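Side-chain contacts in ORF48 (Lactococcus phage TP901-1, PDB 3U6X), which probably serves as a baseplate upper protein, its immunoglobulin-like part packing against copies of itself and against a different protein: residues 2-7 with 79-84; 48-51 with 56-59. All blocks are in the same frame, centred on the assembly; numbering follows the deposited sequence.

Contact 1: residues 2-7 with 79-84; sequences FKFVLE and LLVIKE
Chi1 of -155° in Phe-4 and of -179° in Leu-79 swings each CG to the far side of its own backbone N, and from there the benzyl ring and the isobutyl group meet in the core of an immunoglobulin-like beta fold. Strands 3-7 and 79-83 are not hydrogen-bonded neighbours but face each other across the core: their axes stay 10.5 Å apart at closest approach, a separation consistent with the two layers of an immunoglobulin-like sandwich, and run roughly antiparallel, at 143°. Side chains alone fill that separation, and every contact is between carbon atoms.

Phe-4 and Leu-79 share the contact about equally, Phe-4 through the far end of its ring. Leu-79 places methyl CD2 against the CE2 corner, at 3.7 Å from Phe-4 CE2, and Phe-4 CZ is nearly as close to the same methyl, at 3.9 Å. Val-81 points back at the ring from the facing strand, its CG2 lying 4.1 Å from both CE1 and CZ of Phe-4. Both methyls approach the ring tip obliquely and from the same side of its plane, with CZ touching both. Leu-6, next but one along the strand from Phe-4, sets its own CD2 at the ring edge, in the ring plane.

Neighbouring strands complete the core, since Phe-90 stacks on the Phe-4 ring and Ile-71 packs on Phe-4 and Leu-79. On the reverse side of strand 78-83, Leu-80 and Ile-82 pack on the chain of another protein. Leu-79 also reaches a second residue through its other branch, CD1, which lies 4.1 Å from Leu-6 CD2.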
loop_
_atom_site.group_PDB
_atom_site.type_symbol
_atom_site.label_atom_id
_atom_site.label_comp_id
_atom_site.label_asym_id
_atom_site.label_seq_id
_atom_site.Cartn_x
_atom_site.Cartn_y
_atom_site.Cartn_z
ATOM N N PHE V 2 -9.911 62.270 -12.224
ATOM C CA PHE V 2 -10.495 61.942 -13.529
ATOM C C PHE V 2 -9.504 60.959 -14.162
ATOM O O PHE V 2 -9.904 59.876 -14.580
ATOM C CB PHE V 2 -10.572 63.220 -14.390
ATOM C CG PHE V 2 -11.129 63.144 -15.789
ATOM C CD1 PHE V 2 -12.452 62.797 -16.006
ATOM C CD2 PHE V 2 -10.399 63.621 -16.868
ATOM C CE1 PHE V 2 -12.996 62.793 -17.299
ATOM C CE2 PHE V 2 -10.961 63.667 -18.151
ATOM C CZ PHE V 2 -12.247 63.232 -18.360
ATOM N N LYS V 3 -8.196 61.314 -14.163
ATOM C CA LYS V 3 -7.115 60.469 -14.662
ATOM C C LYS V 3 -6.153 60.179 -13.507
ATOM O O LYS V 3 -5.570 61.103 -12.942
ATOM C CB LYS V 3 -6.402 61.129 -15.852
ATOM C CG LYS V 3 -5.744 60.145 -16.819
ATOM C CD LYS V 3 -5.672 60.750 -18.220
ATOM C CE LYS V 3 -5.094 59.816 -19.253
ATOM N NZ LYS V 3 -5.031 60.475 -20.584
ATOM N N PHE V 4 -6.067 58.896 -13.106
ATOM C CA PHE V 4 -5.248 58.406 -11.994
ATOM C C PHE V 4 -4.277 57.331 -12.483
ATOM O O PHE V 4 -4.615 56.549 -13.373
ATOM C CB PHE V 4 -6.154 57.811 -10.908
ATOM C CG PHE V 4 -5.572 57.813 -9.520
ATOM C CD1 PHE V 4 -5.699 58.928 -8.694
ATOM C CD2 PHE V 4 -4.936 56.688 -9.015
ATOM C CE1 PHE V 4 -5.166 58.928 -7.398
ATOM C CE2 PHE V 4 -4.401 56.689 -7.715
ATOM C CZ PHE V 4 -4.516 57.812 -6.922
ATOM N N VAL V 5 -3.080 57.276 -11.886
ATOM C CA VAL V 5 -2.034 56.331 -12.284
ATOM C C VAL V 5 -1.762 55.325 -11.176
ATOM O O VAL V 5 -1.479 55.708 -10.038
ATOM C CB VAL V 5 -0.705 57.022 -12.731
ATOM C CG1 VAL V 5 0.316 55.992 -13.187
ATOM C CG2 VAL V 5 -0.916 58.051 -13.835
ATOM N N LEU V 6 -1.815 54.035 -11.524
ATOM C CA LEU V 6 -1.496 52.968 -10.593
ATOM C C LEU V 6 -0.268 52.236 -11.081
ATOM O O LEU V 6 -0.293 51.601 -12.143
ATOM C CB LEU V 6 -2.650 51.984 -10.410
ATOM C CG LEU V 6 -3.999 52.528 -9.960
ATOM C CD1 LEU V 6 -5.062 51.445 -10.086
ATOM C CD2 LEU V 6 -3.945 53.046 -8.523
ATOM N N GLU V 7 0.827 52.370 -10.322
ATOM C CA GLU V 7 2.080 51.683 -10.617
ATOM C C GLU V 7 1.939 50.290 -10.036
ATOM O O GLU V 7 1.349 50.137 -8.965
ATOM C CB GLU V 7 3.287 52.444 -10.036
ATOM C CG GLU V 7 3.679 53.672 -10.854
ATOM C CD GLU V 7 4.940 54.431 -10.463
ATOM O OE1 GLU V 7 5.144 55.542 -11.006
ATOM O OE2 GLU V 7 5.727 53.923 -9.628
ATOM N N LEU V 79 -5.675 50.123 -3.424
ATOM C CA LEU V 79 -5.320 51.509 -3.120
ATOM C C LEU V 79 -6.636 52.240 -2.887
ATOM O O LEU V 79 -7.609 52.037 -3.634
ATOM C CB LEU V 79 -4.566 52.165 -4.290
ATOM C CG LEU V 79 -4.097 53.629 -4.102
ATOM C CD1 LEU V 79 -2.765 53.846 -4.722
ATOM C CD2 LEU V 79 -5.073 54.624 -4.682
ATOM N N LEU V 80 -6.664 53.069 -1.844
ATOM C CA LEU V 80 -7.820 53.899 -1.514
ATOM C C LEU V 80 -7.432 55.363 -1.589
ATOM O O LEU V 80 -6.275 55.702 -1.370
ATOM C CB LEU V 80 -8.323 53.639 -0.078
ATOM C CG LEU V 80 -8.753 52.247 0.338
ATOM C CD1 LEU V 80 -9.139 52.245 1.792
ATOM C CD2 LEU V 80 -9.911 51.739 -0.485
ATOM N N VAL V 81 -8.425 56.222 -1.847
ATOM C CA VAL V 81 -8.327 57.665 -1.751
ATOM C C VAL V 81 -9.443 57.986 -0.764
ATOM O O VAL V 81 -10.596 57.624 -1.004
ATOM C CB VAL V 81 -8.486 58.414 -3.091
ATOM C CG1 VAL V 81 -8.369 59.915 -2.866
ATOM C CG2 VAL V 81 -7.459 57.927 -4.123
ATOM N N ILE V 82 -9.085 58.561 0.389
ATOM C CA ILE V 82 -10.046 58.932 1.441
ATOM C C ILE V 82 -10.072 60.454 1.674
ATOM O O ILE V 82 -9.031 61.056 1.933
ATOM C CB ILE V 82 -9.805 58.154 2.763
ATOM C CG1 ILE V 82 -9.604 56.652 2.507
ATOM C CG2 ILE V 82 -10.935 58.395 3.770
ATOM C CD1 ILE V 82 -9.113 55.791 3.697
ATOM N N LYS V 83 -11.265 61.062 1.548
ATOM C CA LYS V 83 -11.530 62.467 1.820
ATOM C C LYS V 83 -12.715 62.459 2.778
ATOM O O LYS V 83 -13.863 62.363 2.343
ATOM C CB LYS V 83 -11.813 63.272 0.531
ATOM C CG LYS V 83 -11.878 64.786 0.746
ATOM C CD LYS V 83 -12.106 65.549 -0.552
ATOM C CE LYS V 83 -13.001 66.759 -0.366
ATOM N NZ LYS V 83 -14.421 66.390 -0.086
ATOM N N GLU V 84 -12.412 62.482 4.087
ATOM C CA GLU V 84 -13.358 62.460 5.207
ATOM C C GLU V 84 -14.168 61.150 5.201
ATOM O O GLU V 84 -13.585 60.099 5.432
ATOM C CB GLU V 84 -14.253 63.731 5.277
ATOM C CG GLU V 84 -13.552 65.085 5.199
ATOM C CD GLU V 84 -14.397 66.253 4.700
ATOM O OE1 GLU V 84 -15.269 66.060 3.817
ATOM O OE2 GLU V 84 -14.145 67.385 5.170
#

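Contact 2: residues 48-51 with 56-59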
loop_
_atom_site.group_PDB
_atom_site.type_symbol
_atom_site.label_atom_id
_atom_site.label_comp_id
_atom_site.label_asym_id
_atom_site.label_seq_id
_atom_site.Cartn_x
_atom_site.Cartn_y
_atom_site.Cartn_z
ATOM N N VAL V 48 -14.800 53.032 -15.910
ATOM C CA VAL V 48 -13.399 53.354 -16.157
ATOM C C VAL V 48 -12.979 53.109 -17.593
ATOM O O VAL V 48 -13.540 52.263 -18.290
ATOM C CB VAL V 48 -12.409 52.712 -15.126
ATOM C CG1 VAL V 48 -12.700 53.188 -13.713
ATOM C CG2 VAL V 48 -12.398 51.175 -15.197
ATOM N N SER V 49 -11.942 53.827 -18.001
ATOM C CA SER V 49 -11.299 53.676 -19.301
ATOM C C SER V 49 -9.837 53.345 -18.970
ATOM O O SER V 49 -9.166 54.127 -18.306
ATOM C CB SER V 49 -11.442 54.943 -20.146
ATOM O OG SER V 49 -11.055 54.697 -21.488
ATOM N N LEU V 50 -9.397 52.137 -19.299
ATOM C CA LEU V 50 -8.046 51.682 -18.980
ATOM C C LEU V 50 -7.061 51.728 -20.169
ATOM O O LEU V 50 -7.401 51.475 -21.339
ATOM C CB LEU V 50 -8.045 50.318 -18.248
ATOM C CG LEU V 50 -8.964 50.201 -17.027
ATOM C CD1 LEU V 50 -9.005 48.807 -16.518
ATOM C CD2 LEU V 50 -8.569 51.151 -15.935
ATOM N N SER V 51 -5.837 52.097 -19.826
ATOM C CA SER V 51 -4.714 52.338 -20.712
ATOM C C SER V 51 -3.456 51.792 -19.992
ATOM O O SER V 51 -3.305 52.011 -18.783
ATOM C CB SER V 51 -4.586 53.847 -20.896
ATOM O OG SER V 51 -4.050 54.164 -22.160
ATOM N N LYS V 56 2.388 50.298 -15.259
ATOM C CA LYS V 56 1.602 51.520 -15.083
ATOM C C LYS V 56 0.241 51.357 -15.739
ATOM O O LYS V 56 0.166 51.013 -16.922
ATOM C CB LYS V 56 2.334 52.711 -15.735
ATOM C CG LYS V 56 2.851 53.761 -14.758
ATOM C CD LYS V 56 3.822 54.765 -15.425
ATOM C CE LYS V 56 5.268 54.304 -15.390
ATOM N NZ LYS V 56 5.896 54.528 -14.057
ATOM N N VAL V 57 -0.836 51.602 -14.970
ATOM C CA VAL V 57 -2.206 51.585 -15.466
ATOM C C VAL V 57 -2.690 53.031 -15.406
ATOM O O VAL V 57 -2.604 53.669 -14.355
ATOM C CB VAL V 57 -3.167 50.672 -14.643
ATOM C CG1 VAL V 57 -4.494 50.496 -15.364
ATOM C CG2 VAL V 57 -2.552 49.321 -14.371
ATOM N N TYR V 58 -3.227 53.530 -16.514
ATOM C CA TYR V 58 -3.848 54.845 -16.552
ATOM C C TYR V 58 -5.360 54.624 -16.459
ATOM O O TYR V 58 -5.929 53.972 -17.326
ATOM C CB TYR V 58 -3.440 55.608 -17.810
ATOM C CG TYR V 58 -1.940 55.699 -17.975
ATOM C CD1 TYR V 58 -1.194 56.633 -17.258
ATOM C CD2 TYR V 58 -1.266 54.869 -18.868
ATOM C CE1 TYR V 58 0.194 56.704 -17.391
ATOM C CE2 TYR V 58 0.118 54.942 -19.021
ATOM C CZ TYR V 58 0.843 55.860 -18.280
ATOM O OH TYR V 58 2.204 55.920 -18.437
ATOM N N VAL V 59 -5.968 55.048 -15.343
ATOM C CA VAL V 59 -7.383 54.875 -15.027
ATOM C C VAL V 59 -8.122 56.180 -15.252
ATOM O O VAL V 59 -7.930 57.142 -14.507
ATOM C CB VAL V 59 -7.573 54.354 -13.579
ATOM C CG1 VAL V 59 -9.028 54.017 -13.306
ATOM C CG2 VAL V 59 -6.684 53.135 -13.303
#
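Tyr-58 and Ser-51 form a hydrogen-bonded pair in the antiparallel beta hairpin made by strands 43-53 and 56-60. Following Tyr-58 outward, its CB lies on the same face of the sheet as Ser-51 CB, 3.7 Å from it, and also close to Ser-51 O. Chi1 of -54° sets CG beside the backbone N and carries the ring past the carbonyl of the partner strand: Tyr-58 CG is 4.0 Å from Ser-51 O, and Tyr-58 CD2 comes to 3.5 Å from that oxygen. The CD1 side of the ring packs on Val-5 of strand 3-8. At the tip, OH is hydrogen-bonded to Asp-53 OD2, a residue of the same hairpin, which fixes where the ring ends.

Backbone bonds hold the pair in both directions. Tyr-58 N donates to Ser-51 O over 2.7 Å and almost straight, at 175°, whereas Ser-51 N reaches Tyr-58 O over 3.1 Å and is bent, at 135°. Ser-51 also joins an antiparallel ladder with a strand of the second subunit, another copy of this protein, so the sheet continues across that interface.

The reverse face is apolar. Leu-50 and Val-59, the non-hydrogen-bonded pair, lie side by side and point the same way; methyl CD2 of Leu-50 is 3.8 Å from Val-59 CG2 and also touches Val-57 CG1, at 4.2 Å. From the far end Val-48 crosses toward the same valine, its CG1 meeting Val-59 CG1 at 3.8 Å.

In the fold
Contact 1 spans the core between facing strands and contact 2 joins strands that are neighbours in the sheet; their centres are 12 Å apart, and contact 1 is the more central, 5 Å from the centre of the chain against 12 Å. Strand 3-8 connects them because it pairs with strand 56-60: Phe-4 O is 2.8 Å from Val-59 N and Leu-6 O is 2.9 Å from Val-57 N, both probable hydrogen bonds. The face of strand 3-8 turned from contact 1 also packs, with Val-5 CG2 at 3.7 Å from Tyr-58 CD1. Each contact borders an interface: 79-84 meets another protein, 48-51 a second copy of this one.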